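Methyl-coenzyme M reductase gamma subunit (Methermicoccus shengliensis DSM 18856, PDB 7NKG) forms part of methyl-coenzyme M reductase, probably the methane-forming enzyme that joins coenzymes M and B, and contributes residues to its factor 430 pocket. Local coordinates at residues G10-A15 / R224-V229; Q16-H21 / R212-R217; D34-A39 / R196-G201; P73-A78 / E128-V133. All coordinates share one frame; numbering follows the deposited sequence.

Contact 1. Residues G10-A15 / R224-V229; sequences GNTSVA and RSDSEV
Asp226 meets Gly10, Asn11 and Thr12 with both oxygens of one carboxylate, and it has the most surface buried here. Its OD1 takes the backbone N-H of Asn11 through the syn lone pair (Asn11 N to Asp226 OD1 3.0 Å, 156° at the hydrogen). The hydroxyl of Thr12 donates to the other oxygen, Thr12 OG1 to Asp226 OD2 2.7 Å, but from well above the carboxylate plane, 58° out of it. OD2 has a further partner in the Tyr216 hydroxyl, so neither carboxylate oxygen lacks a partner, although the residue is buried. The Thr12 methyl lies against the same group, CG2 to Asp226 CG 3.5 Å. With its OG1 held between backbone N and carbonyl carbon (chi1 68°), Thr12 can both donate to Asp226 and accept, weakly, from Ala15 N at 3.5 Å.

Gly10 lies closely against segment 224-229. Having no side chain, it can bring its CA to 3.2 Å from Asp226 OD1 and 3.9 Å from Val229 CG2, and its positive phi likewise suits a residue without a CB. Its N-H reaches Glu228 OE1 at 3.1 Å, above the carboxylate plane; that oxygen also bonds a polar side chain of another protein chain.

Asp226 itself centres an inverse gamma turn just before helix 227-245, and its side chain makes no capping bond to that helix. Instead it accepts from Thr12, the N-cap of helix 13-23, and that helix end would probably stabilise the charge of Asp226. The arrangement is an N-cap threonine held by a second-shell aspartate, joining the starts of two helices.

Contact 2. Residues Q16-H21 / R212-R217; sequences QNRRKH and RTTIYR
Arg18 and Thr214 form the centre of a helix-to-loop contact in which helix 13-23 packs on an ST turn that follows helix 206-212. The guanidinium approaches side-on and sends two N-H groups to one carbonyl oxygen, Arg18 NE to Thr214 O 2.8 Å and Arg18 NH2 to Thr214 O 2.9 Å. Thr214 O lies close to the guanidinium plane, 10° out, which fixes the rotation of the group. The side chain, extended from CG to NE, spans the distance from the helix. Tyr216 then presents its ring edge to one guanidinium face, with CE2 3.3 Å above the Arg18 plane and the two planes 71° apart. NH1 has a further partner, the backbone of another protein chain.

The preceding residue, Asn17, donates from ND2 to Thr213 O at 3.1 Å, coming from above the carbonyl plane, and it also bonds Lys211 O. One turn on from Asn17, the His21 ring has the Thr214 methyl over its face in a CH-pi contact, CG2 to the His21 ring centroid 3.5 Å and only 17° off the ring normal.

A second shell sets these groups in place. Thr213 OG1 accepts from Ile215 N at 3.0 Å, closing the ST turn, and also bonds Ala95 O. Thr214 OG1 is engaged by Thr98 and Pro96, which fixes the side of the residue from which CG2 projects. At the far end a water links the segments: it lies at the edge of the imidazole, 2.8 Å from His21 NE2, and donates to Arg212 O at 2.7 Å.

Contact 3. Residues D34-A39 / R196-G201; sequences DEDLTA and RKVDLG
Ionic contact comes first: Arg196 NH1 forms a salt bridge with Asp36 OD1 at 2.8 Å. The N-H points at the oxygen fairly straight, 156°, and meets it nearly along its C-O axis. Asp36 OD1 lies in the guanidinium plane, yet the carboxylate plane stands 87° to it, so this is a single-point, edge-on bridge and not a flat two-oxygen pairing. A bend at chi3 (68°) turns the arginine back over the helix, where Glu35 O sits above one guanidinium face.

Waters widen the polar contact. Two of them link Glu35 OE1 to the guanidinium, one through Arg196 NH1 and the other, weakly held by the glutamate, through NH2. Two more tie Asp36 to the strand: one donates to OD2 and accepts from Asp199 N, the other donates to both OD1 and Lys197 O.

The apolar contacts are few. Ala39 CB lies 3.8 Å from Arg196 CD, over one face of the guanidinium end. The methyls of Val198 lie against the side of the aspartate, Val198 CG1 to Asp36 CB 3.8 Å. Pro46 touches both Ala39 and Arg196.

Val198 and Leu200 bond through their backbones to strand 182-187, whereas Lys197 O and Asp199 N use water toward the helix. This is a helix packed across the outermost strand of a three-stranded antiparallel beta meander, joined by one salt bridge, four bridging waters and a small patch of packing.

Contact 4. Residues P73-A78 / E128-V133; sequences PTPGAA and ERDVEV
The tight side of this contact is the carboxylate of Asp130, which takes the Thr74 hydroxyl on one oxygen, Thr74 OG1 to Asp130 OD2 2.6 Å, while the second oxygen accepts a backbone N-H, Gly76 N to Asp130 OD1 3.0 Å. Both donors approach on the syn side and stand about 25° out of the carboxylate plane, so the group is held at two points and its rotation is fixed. The bare CA of Gly76 permits this closeness, lying 3.5 Å from Asp130 OD1. Thr74 is the N-cap of helix 75-79: with chi1 at 61°, its OG1 also accepts from Ala77 N at 3.0 Å, 158° at the hydrogen. One hydroxyl thus both donates and accepts, and the backbone of another protein chain adds a weak bond to it.

The looser part is built by Arg129 and the exposed Pro75. The aliphatic part of the arginine passes alongside the first turn of the helix, with Arg129 CG 3.6 Å from Gly76 CA and Arg129 CD 3.9 Å from Pro75 CB. These are van der Waals contacts alone. The charged end serves elsewhere: a bend at chi3 carries Arg129 NE to a salt bridge with Asp81, and Tyr50 also touches the side chain.

Asp130 lies in the first turn of its own helix 128-140 and faces the start of helix 75-79 as well. Two helix N-termini and two donated hydrogens would be expected to stabilise the carboxylate as an anion; the Thr74 hydroxyl, accepting from Ala77 N and donating to Asp130, links its helix start to that probable charge.

Overall arrangement
The four contacts form two pairs. Contacts 1 and 2 share helix 13-23, their centres about 10 Å apart, and are joined directly: Tyr216 OH lies 2.6 Å from Asp226 OD2, while Arg19 NH1 bonds Gly10 O. Contacts 3 and 4, centres about 20 Å apart, meet through Thr38 OG1 and Glu132 OE2, 2.9 Å from each other. Between the pairs nothing touches; contacts 1 and 4 have centres about 36 Å apart, on opposite sides of the chain's centre. The factor 430 pocket includes Leu118 to Arg121, Ala154 to His157 and His159, all outside the eight segments. In contact 2, the Ile215 side chain is about 12 Å from the cofactor.

Contact 1. Residues G10-A15 / R224-V229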
loop_
_atom_site.group_PDB
_atom_site.type_symbol
_atom_site.label_atom_id
_atom_site.label_comp_id
_atom_site.label_asym_id
_atom_site.label_seq_id
_atom_site.Cartn_x
_atom_site.Cartn_y
_atom_site.Cartn_z
ATOM N N GLY C 10 -33.539 37.227 -2.244
ATOM C CA GLY C 10 -33.274 38.091 -3.394
ATOM C C GLY C 10 -34.511 38.770 -3.934
ATOM O O GLY C 10 -35.624 38.261 -3.779
ATOM N N ASN C 11 -34.309 39.927 -4.584
ATOM C CA ASN C 11 -35.405 40.734 -5.121
ATOM C C ASN C 11 -35.237 41.128 -6.601
ATOM O O ASN C 11 -36.075 41.874 -7.114
ATOM C CB ASN C 11 -35.571 41.999 -4.270
ATOM C CG ASN C 11 -34.377 42.924 -4.273
ATOM O OD1 ASN C 11 -33.313 42.621 -4.818
ATOM N ND2 ASN C 11 -34.534 44.096 -3.671
ATOM N N THR C 12 -34.167 40.681 -7.277
ATOM C CA THR C 12 -33.972 41.021 -8.691
ATOM C C THR C 12 -34.812 40.083 -9.579
ATOM O O THR C 12 -35.323 39.063 -9.086
ATOM C CB THR C 12 -32.479 40.927 -9.064
ATOM O OG1 THR C 12 -32.060 39.558 -9.026
ATOM C CG2 THR C 12 -31.591 41.824 -8.203
ATOM N N SER C 13 -34.895 40.367 -10.909
ATOM C CA SER C 13 -35.600 39.490 -11.847
ATOM C C SER C 13 -34.997 38.068 -11.803
ATOM O O SER C 13 -35.737 37.097 -11.878
ATOM C CB SER C 13 -35.488 40.032 -13.269
ATOM O OG SER C 13 -34.125 40.061 -13.678
ATOM N N VAL C 14 -33.667 37.949 -11.628
ATOM C CA VAL C 14 -33.008 36.647 -11.554
ATOM C C VAL C 14 -33.546 35.850 -10.360
ATOM O O VAL C 14 -33.887 34.684 -10.517
ATOM C CB VAL C 14 -31.478 36.808 -11.466
ATOM C CG1 VAL C 14 -30.792 35.467 -11.193
ATOM C CG2 VAL C 14 -30.920 37.436 -12.737
ATOM N N ALA C 15 -33.627 36.471 -9.176
ATOM C CA ALA C 15 -34.148 35.802 -7.978
ATOM C C ALA C 15 -35.623 35.444 -8.170
ATOM O O ALA C 15 -36.046 34.350 -7.784
ATOM C CB ALA C 15 -33.988 36.696 -6.758
ATOM N N ARG C 224 -23.569 40.757 -7.691
ATOM C CA ARG C 224 -23.221 41.728 -6.650
ATOM C C ARG C 224 -24.437 42.592 -6.239
ATOM O O ARG C 224 -24.521 43.010 -5.085
ATOM C CB ARG C 224 -22.116 42.657 -7.188
ATOM C CG ARG C 224 -21.391 43.501 -6.155
ATOM C CD ARG C 224 -20.593 44.582 -6.860
ATOM N NE ARG C 224 -19.469 44.057 -7.648
ATOM C CZ ARG C 224 -18.262 43.762 -7.162
ATOM N NH1 ARG C 224 -18.015 43.863 -5.857
ATOM N NH2 ARG C 224 -17.304 43.331 -7.969
ATOM N N SER C 225 -25.354 42.880 -7.179
ATOM C CA SER C 225 -26.512 43.729 -6.909
ATOM C C SER C 225 -27.619 43.068 -6.086
ATOM O O SER C 225 -28.482 43.791 -5.585
ATOM C CB SER C 225 -27.097 44.247 -8.218
ATOM O OG SER C 225 -27.869 43.271 -8.899
ATOM N N ASP C 226 -27.665 41.716 -6.004
ATOM C CA ASP C 226 -28.722 41.057 -5.235
ATOM C C ASP C 226 -28.185 40.815 -3.833
ATOM O O ASP C 226 -27.777 39.705 -3.475
ATOM C CB ASP C 226 -29.199 39.762 -5.928
ATOM C CG ASP C 226 -30.684 39.481 -5.763
ATOM O OD1 ASP C 226 -31.306 40.080 -4.855
ATOM O OD2 ASP C 226 -31.230 38.709 -6.568
ATOM N N SER C 227 -28.161 41.898 -3.041
ATOM C CA SER C 227 -27.605 41.916 -1.686
ATOM C C SER C 227 -28.049 40.745 -0.792
ATOM O O SER C 227 -27.209 40.180 -0.095
ATOM C CB SER C 227 -27.951 43.233 -0.999
ATOM O OG SER C 227 -27.599 44.322 -1.835
ATOM N N GLU C 228 -29.349 40.391 -0.789
ATOM C CA GLU C 228 -29.832 39.303 0.078
ATOM C C GLU C 228 -29.236 37.960 -0.284
ATOM O O GLU C 228 -29.091 37.123 0.603
ATOM C CB GLU C 228 -31.346 39.178 0.029
ATOM C CG GLU C 228 -32.102 40.406 0.518
ATOM C CD GLU C 228 -33.607 40.306 0.335
ATOM O OE1 GLU C 228 -34.106 39.195 0.031
ATOM O OE2 GLU C 228 -34.294 41.341 0.503
ATOM N N VAL C 229 -28.939 37.721 -1.583
ATOM C CA VAL C 229 -28.345 36.458 -2.018
ATOM C C VAL C 229 -26.898 36.385 -1.527
ATOM O O VAL C 229 -26.496 35.366 -0.977
ATOM C CB VAL C 229 -28.445 36.280 -3.551
ATOM C CG1 VAL C 229 -27.730 35.006 -4.007
ATOM C CG2 VAL C 229 -29.909 36.256 -3.997
#

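Contact 2. Residues Q16-H21 / R212-R217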
loop_
_atom_site.group_PDB
_atom_site.type_symbol
_atom_site.label_atom_id
_atom_site.label_comp_id
_atom_site.label_asym_id
_atom_site.label_seq_id
_atom_site.Cartn_x
_atom_site.Cartn_y
_atom_site.Cartn_z
ATOM N N GLN C 16 -36.399 36.340 -8.799
ATOM C CA GLN C 16 -37.812 36.062 -9.057
ATOM C C GLN C 16 -37.973 34.866 -9.997
ATOM O O GLN C 16 -38.828 34.013 -9.760
ATOM C CB GLN C 16 -38.497 37.292 -9.651
ATOM C CG GLN C 16 -38.619 38.433 -8.639
ATOM C CD GLN C 16 -38.904 39.776 -9.279
ATOM O OE1 GLN C 16 -39.202 39.885 -10.477
ATOM N NE2 GLN C 16 -38.823 40.832 -8.480
ATOM N N ASN C 17 -37.121 34.780 -11.034
ATOM C CA ASN C 17 -37.143 33.662 -11.989
ATOM C C ASN C 17 -36.696 32.374 -11.313
ATOM O O ASN C 17 -37.278 31.328 -11.562
ATOM C CB ASN C 17 -36.261 33.964 -13.192
ATOM C CG ASN C 17 -36.832 35.088 -14.036
ATOM O OD1 ASN C 17 -38.062 35.213 -14.201
ATOM N ND2 ASN C 17 -35.974 35.946 -14.558
ATOM N N ARG C 18 -35.704 32.454 -10.417
ATOM C CA ARG C 18 -35.262 31.277 -9.656
ATOM C C ARG C 18 -36.422 30.707 -8.819
ATOM O O ARG C 18 -36.636 29.499 -8.824
ATOM C CB ARG C 18 -34.075 31.663 -8.758
ATOM C CG ARG C 18 -32.793 31.746 -9.563
ATOM C CD ARG C 18 -31.569 32.161 -8.799
ATOM N NE ARG C 18 -30.412 32.095 -9.682
ATOM C CZ ARG C 18 -29.143 32.127 -9.292
ATOM N NH1 ARG C 18 -28.836 32.232 -8.000
ATOM N NH2 ARG C 18 -28.167 32.048 -10.186
ATOM N N ARG C 19 -37.216 31.577 -8.179
ATOM C CA ARG C 19 -38.381 31.122 -7.407
ATOM C C ARG C 19 -39.482 30.584 -8.331
ATOM O O ARG C 19 -40.182 29.649 -7.951
ATOM C CB ARG C 19 -38.911 32.232 -6.497
ATOM C CG ARG C 19 -37.935 32.568 -5.369
ATOM C CD ARG C 19 -38.579 33.451 -4.315
ATOM N NE ARG C 19 -38.723 34.836 -4.782
ATOM C CZ ARG C 19 -37.762 35.757 -4.762
ATOM N NH1 ARG C 19 -36.558 35.463 -4.280
ATOM N NH2 ARG C 19 -37.996 36.981 -5.220
ATOM N N LYS C 20 -39.629 31.138 -9.549
ATOM C CA LYS C 20 -40.585 30.602 -10.526
ATOM C C LYS C 20 -40.200 29.161 -10.897
ATOM O O LYS C 20 -41.051 28.284 -10.874
ATOM C CB LYS C 20 -40.621 31.458 -11.809
ATOM C CG LYS C 20 -41.429 32.739 -11.673
ATOM C CD LYS C 20 -41.405 33.552 -12.962
ATOM C CE LYS C 20 -42.389 34.698 -12.880
ATOM N NZ LYS C 20 -42.336 35.548 -14.101
ATOM N N HIS C 21 -38.920 28.918 -11.216
ATOM C CA HIS C 21 -38.463 27.581 -11.587
ATOM C C HIS C 21 -38.609 26.624 -10.409
ATOM O O HIS C 21 -39.078 25.508 -10.592
ATOM C CB HIS C 21 -37.003 27.602 -12.080
ATOM C CG HIS C 21 -36.813 28.296 -13.403
ATOM N ND1 HIS C 21 -35.721 28.015 -14.212
ATOM C CD2 HIS C 21 -37.585 29.224 -14.019
ATOM C CE1 HIS C 21 -35.844 28.798 -15.274
ATOM N NE2 HIS C 21 -36.960 29.537 -15.207
ATOM N N ARG C 212 -36.033 36.726 -18.481
ATOM C CA ARG C 212 -36.475 35.421 -17.978
ATOM C C ARG C 212 -35.358 34.581 -17.346
ATOM O O ARG C 212 -35.663 33.544 -16.742
ATOM C CB ARG C 212 -37.084 34.613 -19.130
ATOM C CG ARG C 212 -38.373 35.209 -19.690
ATOM C CD ARG C 212 -38.967 34.232 -20.676
ATOM N NE ARG C 212 -40.199 34.699 -21.322
ATOM C CZ ARG C 212 -41.424 34.637 -20.796
ATOM N NH1 ARG C 212 -41.608 34.160 -19.569
ATOM N NH2 ARG C 212 -42.473 35.070 -21.487
ATOM N N THR C 213 -34.084 34.985 -17.481
ATOM C CA THR C 213 -32.989 34.153 -17.005
ATOM C C THR C 213 -32.817 34.060 -15.488
ATOM O O THR C 213 -33.038 35.030 -14.756
ATOM C CB THR C 213 -31.649 34.555 -17.648
ATOM O OG1 THR C 213 -30.670 33.551 -17.339
ATOM C CG2 THR C 213 -31.160 35.945 -17.196
ATOM N N THR C 214 -32.396 32.852 -15.045
ATOM C CA THR C 214 -32.020 32.554 -13.672
ATOM C C THR C 214 -30.488 32.709 -13.495
ATOM O O THR C 214 -30.008 32.365 -12.431
ATOM C CB THR C 214 -32.461 31.120 -13.296
ATOM O OG1 THR C 214 -31.786 30.174 -14.139
ATOM C CG2 THR C 214 -33.981 30.937 -13.363
ATOM N N ILE C 215 -29.719 33.210 -14.498
ATOM C CA ILE C 215 -28.278 33.416 -14.322
ATOM C C ILE C 215 -28.027 34.903 -14.064
ATOM O O ILE C 215 -28.663 35.756 -14.692
ATOM C CB ILE C 215 -27.422 32.940 -15.558
ATOM C CG1 ILE C 215 -25.949 32.679 -15.124
ATOM C CG2 ILE C 215 -27.466 33.952 -16.749
ATOM C CD1 ILE C 215 -25.077 31.982 -16.159
ATOM N N TYR C 216 -27.076 35.207 -13.187
ATOM C CA TYR C 216 -26.663 36.593 -12.967
ATOM C C TYR C 216 -25.556 36.902 -13.983
ATOM O O TYR C 216 -24.768 36.021 -14.334
ATOM C CB TYR C 216 -26.089 36.789 -11.552
ATOM C CG TYR C 216 -27.125 36.717 -10.449
ATOM C CD1 TYR C 216 -27.967 37.789 -10.191
ATOM C CD2 TYR C 216 -27.232 35.597 -9.641
ATOM C CE1 TYR C 216 -28.881 37.754 -9.146
ATOM C CE2 TYR C 216 -28.165 35.535 -8.613
ATOM C CZ TYR C 216 -28.996 36.616 -8.373
ATOM O OH TYR C 216 -29.941 36.546 -7.370
ATOM N N ARG C 217 -25.493 38.156 -14.452
ATOM C CA ARG C 217 -24.424 38.601 -15.355
ATOM C C ARG C 217 -24.170 40.073 -15.077
ATOM O O ARG C 217 -25.128 40.842 -14.918
ATOM C CB ARG C 217 -24.799 38.417 -16.835
ATOM C CG ARG C 217 -24.479 37.036 -17.418
ATOM C CD ARG C 217 -24.590 36.998 -18.950
ATOM N NE ARG C 217 -23.621 37.871 -19.621
ATOM C CZ ARG C 217 -22.363 37.547 -19.936
ATOM N NH1 ARG C 217 -21.873 36.351 -19.621
ATOM N NH2 ARG C 217 -21.583 38.421 -20.560
HETATM O O HOH W 1 -37.667 31.786 -16.662
#

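Contact 3. Residues D34-A39 / R196-G201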
loop_
_atom_site.group_PDB
_atom_site.type_symbol
_atom_site.label_atom_id
_atom_site.label_comp_id
_atom_site.label_asym_id
_atom_site.label_seq_id
_atom_site.Cartn_x
_atom_site.Cartn_y
_atom_site.Cartn_z
ATOM N N ASP C 34 -46.262 14.166 -28.353
ATOM C CA ASP C 34 -45.729 13.033 -27.601
ATOM C C ASP C 34 -44.707 12.245 -28.435
ATOM O O ASP C 34 -43.651 11.894 -27.913
ATOM C CB ASP C 34 -46.865 12.095 -27.159
ATOM C CG ASP C 34 -47.799 12.682 -26.118
ATOM O OD1 ASP C 34 -47.378 13.617 -25.398
ATOM O OD2 ASP C 34 -48.949 12.210 -26.023
ATOM N N GLU C 35 -44.987 12.009 -29.724
ATOM C CA GLU C 35 -44.060 11.232 -30.555
ATOM C C GLU C 35 -42.786 11.996 -30.883
ATOM O O GLU C 35 -41.715 11.387 -30.914
ATOM C CB GLU C 35 -44.756 10.740 -31.822
ATOM C CG GLU C 35 -45.702 9.606 -31.503
ATOM C CD GLU C 35 -46.527 9.081 -32.649
ATOM O OE1 GLU C 35 -46.597 9.737 -33.713
ATOM O OE2 GLU C 35 -47.099 7.983 -32.473
ATOM N N ASP C 36 -42.878 13.327 -31.082
ATOM C CA ASP C 36 -41.681 14.124 -31.334
ATOM C C ASP C 36 -40.807 14.134 -30.069
ATOM O O ASP C 36 -39.584 14.015 -30.182
ATOM C CB ASP C 36 -42.023 15.563 -31.787
ATOM C CG ASP C 36 -42.378 15.699 -33.263
ATOM O OD1 ASP C 36 -42.184 14.718 -34.020
ATOM O OD2 ASP C 36 -42.849 16.785 -33.663
ATOM N N LEU C 37 -41.421 14.184 -28.866
ATOM C CA LEU C 37 -40.624 14.149 -27.630
ATOM C C LEU C 37 -39.893 12.809 -27.514
ATOM O O LEU C 37 -38.698 12.765 -27.205
ATOM C CB LEU C 37 -41.488 14.382 -26.391
ATOM C CG LEU C 37 -40.738 14.323 -25.030
ATOM C CD1 LEU C 37 -39.643 15.393 -24.917
ATOM C CD2 LEU C 37 -41.707 14.488 -23.884
ATOM N N THR C 38 -40.603 11.704 -27.805
ATOM C CA THR C 38 -39.985 10.375 -27.734
ATOM C C THR C 38 -38.849 10.258 -28.741
ATOM O O THR C 38 -37.795 9.706 -28.417
ATOM C CB THR C 38 -41.037 9.304 -27.979
ATOM O OG1 THR C 38 -42.066 9.454 -26.996
ATOM C CG2 THR C 38 -40.482 7.898 -27.886
ATOM N N ALA C 39 -39.049 10.796 -29.957
ATOM C CA ALA C 39 -38.020 10.731 -30.988
ATOM C C ALA C 39 -36.724 11.448 -30.525
ATOM O O ALA C 39 -35.639 10.871 -30.636
ATOM C CB ALA C 39 -38.533 11.361 -32.285
ATOM N N ARG C 196 -37.086 12.249 -39.024
ATOM C CA ARG C 196 -38.022 13.359 -38.991
ATOM C C ARG C 196 -37.293 14.647 -38.579
ATOM O O ARG C 196 -36.183 14.611 -38.029
ATOM C CB ARG C 196 -39.138 13.058 -37.959
ATOM C CG ARG C 196 -38.648 13.072 -36.484
ATOM C CD ARG C 196 -39.775 12.867 -35.508
ATOM N NE ARG C 196 -40.318 11.508 -35.585
ATOM C CZ ARG C 196 -41.558 11.155 -35.249
ATOM N NH1 ARG C 196 -42.417 12.058 -34.784
ATOM N NH2 ARG C 196 -41.948 9.892 -35.366
ATOM N N LYS C 197 -37.953 15.770 -38.807
ATOM C CA LYS C 197 -37.499 17.073 -38.361
ATOM C C LYS C 197 -38.463 17.462 -37.245
ATOM O O LYS C 197 -39.684 17.375 -37.437
ATOM C CB LYS C 197 -37.573 18.106 -39.500
ATOM C CG LYS C 197 -36.390 18.041 -40.437
ATOM C CD LYS C 197 -36.490 18.997 -41.625
ATOM C CE LYS C 197 -36.976 20.434 -41.360
ATOM N NZ LYS C 197 -36.483 21.439 -42.352
ATOM N N VAL C 198 -37.934 17.810 -36.066
ATOM C CA VAL C 198 -38.779 18.239 -34.961
ATOM C C VAL C 198 -38.634 19.755 -34.862
ATOM O O VAL C 198 -37.516 20.273 -34.767
ATOM C CB VAL C 198 -38.458 17.519 -33.632
ATOM C CG1 VAL C 198 -39.268 18.115 -32.483
ATOM C CG2 VAL C 198 -38.736 16.024 -33.763
ATOM N N ASP C 199 -39.757 20.462 -34.925
ATOM C CA ASP C 199 -39.780 21.916 -34.874
ATOM C C ASP C 199 -39.928 22.391 -33.427
ATOM O O ASP C 199 -41.009 22.272 -32.842
ATOM C CB ASP C 199 -40.936 22.439 -35.743
ATOM C CG ASP C 199 -40.967 23.942 -35.936
ATOM O OD1 ASP C 199 -40.192 24.649 -35.248
ATOM O OD2 ASP C 199 -41.771 24.412 -36.765
ATOM N N LEU C 200 -38.841 22.935 -32.861
ATOM C CA LEU C 200 -38.850 23.484 -31.505
ATOM C C LEU C 200 -39.232 24.975 -31.438
ATOM O O LEU C 200 -39.192 25.556 -30.356
ATOM C CB LEU C 200 -37.497 23.236 -30.822
ATOM C CG LEU C 200 -37.019 21.779 -30.746
ATOM C CD1 LEU C 200 -35.688 21.699 -30.002
ATOM C CD2 LEU C 200 -38.045 20.865 -30.069
ATOM N N GLY C 201 -39.646 25.568 -32.550
ATOM C CA GLY C 201 -40.149 26.926 -32.553
ATOM C C GLY C 201 -39.093 27.991 -32.530
ATOM O O GLY C 201 -37.898 27.723 -32.683
HETATM O O HOH W 2 -45.350 11.831 -34.977
HETATM O O HOH W 3 -44.377 8.401 -35.011
HETATM O O HOH W 4 -42.334 19.049 -35.235
HETATM O O HOH W 5 -42.053 15.719 -36.661
#

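Contact 4. Residues P73-A78 / E128-V133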
loop_
_atom_site.group_PDB
_atom_site.type_symbol
_atom_site.label_atom_id
_atom_site.label_comp_id
_atom_site.label_asym_id
_atom_site.label_seq_id
_atom_site.Cartn_x
_atom_site.Cartn_y
_atom_site.Cartn_z
ATOM N N PRO C 73 -46.201 4.240 -5.704
ATOM C CA PRO C 73 -45.291 4.296 -6.856
ATOM C C PRO C 73 -45.803 5.280 -7.895
ATOM O O PRO C 73 -47.022 5.486 -8.025
ATOM C CB PRO C 73 -45.344 2.878 -7.441
ATOM C CG PRO C 73 -45.954 2.036 -6.405
ATOM C CD PRO C 73 -46.844 2.915 -5.595
ATOM N N THR C 74 -44.878 5.882 -8.645
ATOM C CA THR C 74 -45.239 6.737 -9.772
ATOM C C THR C 74 -45.832 5.806 -10.869
ATOM O O THR C 74 -45.600 4.583 -10.824
ATOM C CB THR C 74 -43.989 7.412 -10.372
ATOM O OG1 THR C 74 -43.112 6.382 -10.853
ATOM C CG2 THR C 74 -43.239 8.285 -9.381
ATOM N N PRO C 75 -46.481 6.346 -11.921
ATOM C CA PRO C 75 -46.978 5.463 -12.993
ATOM C C PRO C 75 -45.855 4.625 -13.626
ATOM O O PRO C 75 -46.038 3.423 -13.868
ATOM C CB PRO C 75 -47.628 6.435 -13.980
ATOM C CG PRO C 75 -47.963 7.640 -13.150
ATOM C CD PRO C 75 -46.838 7.752 -12.177
ATOM N N GLY C 76 -44.690 5.234 -13.808
ATOM C CA GLY C 76 -43.530 4.537 -14.357
ATOM C C GLY C 76 -43.019 3.417 -13.472
ATOM O O GLY C 76 -42.668 2.347 -13.972
ATOM N N ALA C 77 -42.977 3.640 -12.155
ATOM C CA ALA C 77 -42.518 2.611 -11.219
ATOM C C ALA C 77 -43.535 1.468 -11.165
ATOM O O ALA C 77 -43.151 0.304 -11.229
ATOM C CB ALA C 77 -42.334 3.208 -9.839
ATOM N N ALA C 78 -44.833 1.790 -11.117
ATOM C CA ALA C 78 -45.879 0.776 -11.086
ATOM C C ALA C 78 -45.815 -0.136 -12.325
ATOM O O ALA C 78 -46.033 -1.337 -12.200
ATOM C CB ALA C 78 -47.238 1.447 -11.001
ATOM N N GLU C 128 -39.019 5.650 -17.297
ATOM C CA GLU C 128 -39.203 6.269 -18.603
ATOM C C GLU C 128 -40.465 7.161 -18.777
ATOM O O GLU C 128 -40.297 8.334 -19.139
ATOM C CB GLU C 128 -39.149 5.247 -19.728
ATOM C CG GLU C 128 -39.032 5.925 -21.085
ATOM C CD GLU C 128 -38.848 5.008 -22.273
ATOM O OE1 GLU C 128 -38.813 3.768 -22.089
ATOM O OE2 GLU C 128 -38.718 5.545 -23.395
ATOM N N ARG C 129 -41.698 6.657 -18.504
ATOM C CA ARG C 129 -42.879 7.517 -18.706
ATOM C C ARG C 129 -42.842 8.753 -17.800
ATOM O O ARG C 129 -43.253 9.820 -18.248
ATOM C CB ARG C 129 -44.196 6.765 -18.591
ATOM C CG ARG C 129 -44.626 6.378 -17.195
ATOM C CD ARG C 129 -45.762 5.366 -17.272
ATOM N NE ARG C 129 -45.296 4.111 -17.867
ATOM C CZ ARG C 129 -46.064 3.193 -18.448
ATOM N NH1 ARG C 129 -47.383 3.359 -18.514
ATOM N NH2 ARG C 129 -45.519 2.105 -18.980
ATOM N N ASP C 130 -42.281 8.634 -16.572
ATOM C CA ASP C 130 -42.141 9.777 -15.659
ATOM C C ASP C 130 -41.141 10.773 -16.225
ATOM O O ASP C 130 -41.362 11.985 -16.120
ATOM C CB ASP C 130 -41.647 9.342 -14.276
ATOM C CG ASP C 130 -42.409 8.213 -13.629
ATOM O OD1 ASP C 130 -43.606 8.020 -13.975
ATOM O OD2 ASP C 130 -41.825 7.529 -12.783
ATOM N N VAL C 131 -40.024 10.286 -16.794
ATOM C CA VAL C 131 -39.016 11.190 -17.352
ATOM C C VAL C 131 -39.575 11.921 -18.593
ATOM O O VAL C 131 -39.130 13.029 -18.870
ATOM C CB VAL C 131 -37.617 10.505 -17.600
ATOM C CG1 VAL C 131 -37.431 10.064 -19.053
ATOM C CG2 VAL C 131 -36.470 11.415 -17.179
ATOM N N GLU C 132 -40.533 11.321 -19.332
ATOM C CA GLU C 132 -41.156 11.993 -20.472
ATOM C C GLU C 132 -42.099 13.096 -19.988
ATOM O O GLU C 132 -42.137 14.163 -20.601
ATOM C CB GLU C 132 -41.936 11.010 -21.350
ATOM C CG GLU C 132 -41.023 10.092 -22.141
ATOM C CD GLU C 132 -41.671 9.514 -23.371
ATOM O OE1 GLU C 132 -42.912 9.359 -23.363
ATOM O OE2 GLU C 132 -40.941 9.221 -24.345
ATOM N N VAL C 133 -42.818 12.883 -18.870
ATOM C CA VAL C 133 -43.683 13.925 -18.299
ATOM C C VAL C 133 -42.801 15.124 -17.895
ATOM O O VAL C 133 -43.139 16.265 -18.215
ATOM C CB VAL C 133 -44.507 13.405 -17.102
ATOM C CG1 VAL C 133 -45.221 14.544 -16.367
ATOM C CG2 VAL C 133 -45.515 12.354 -17.552
#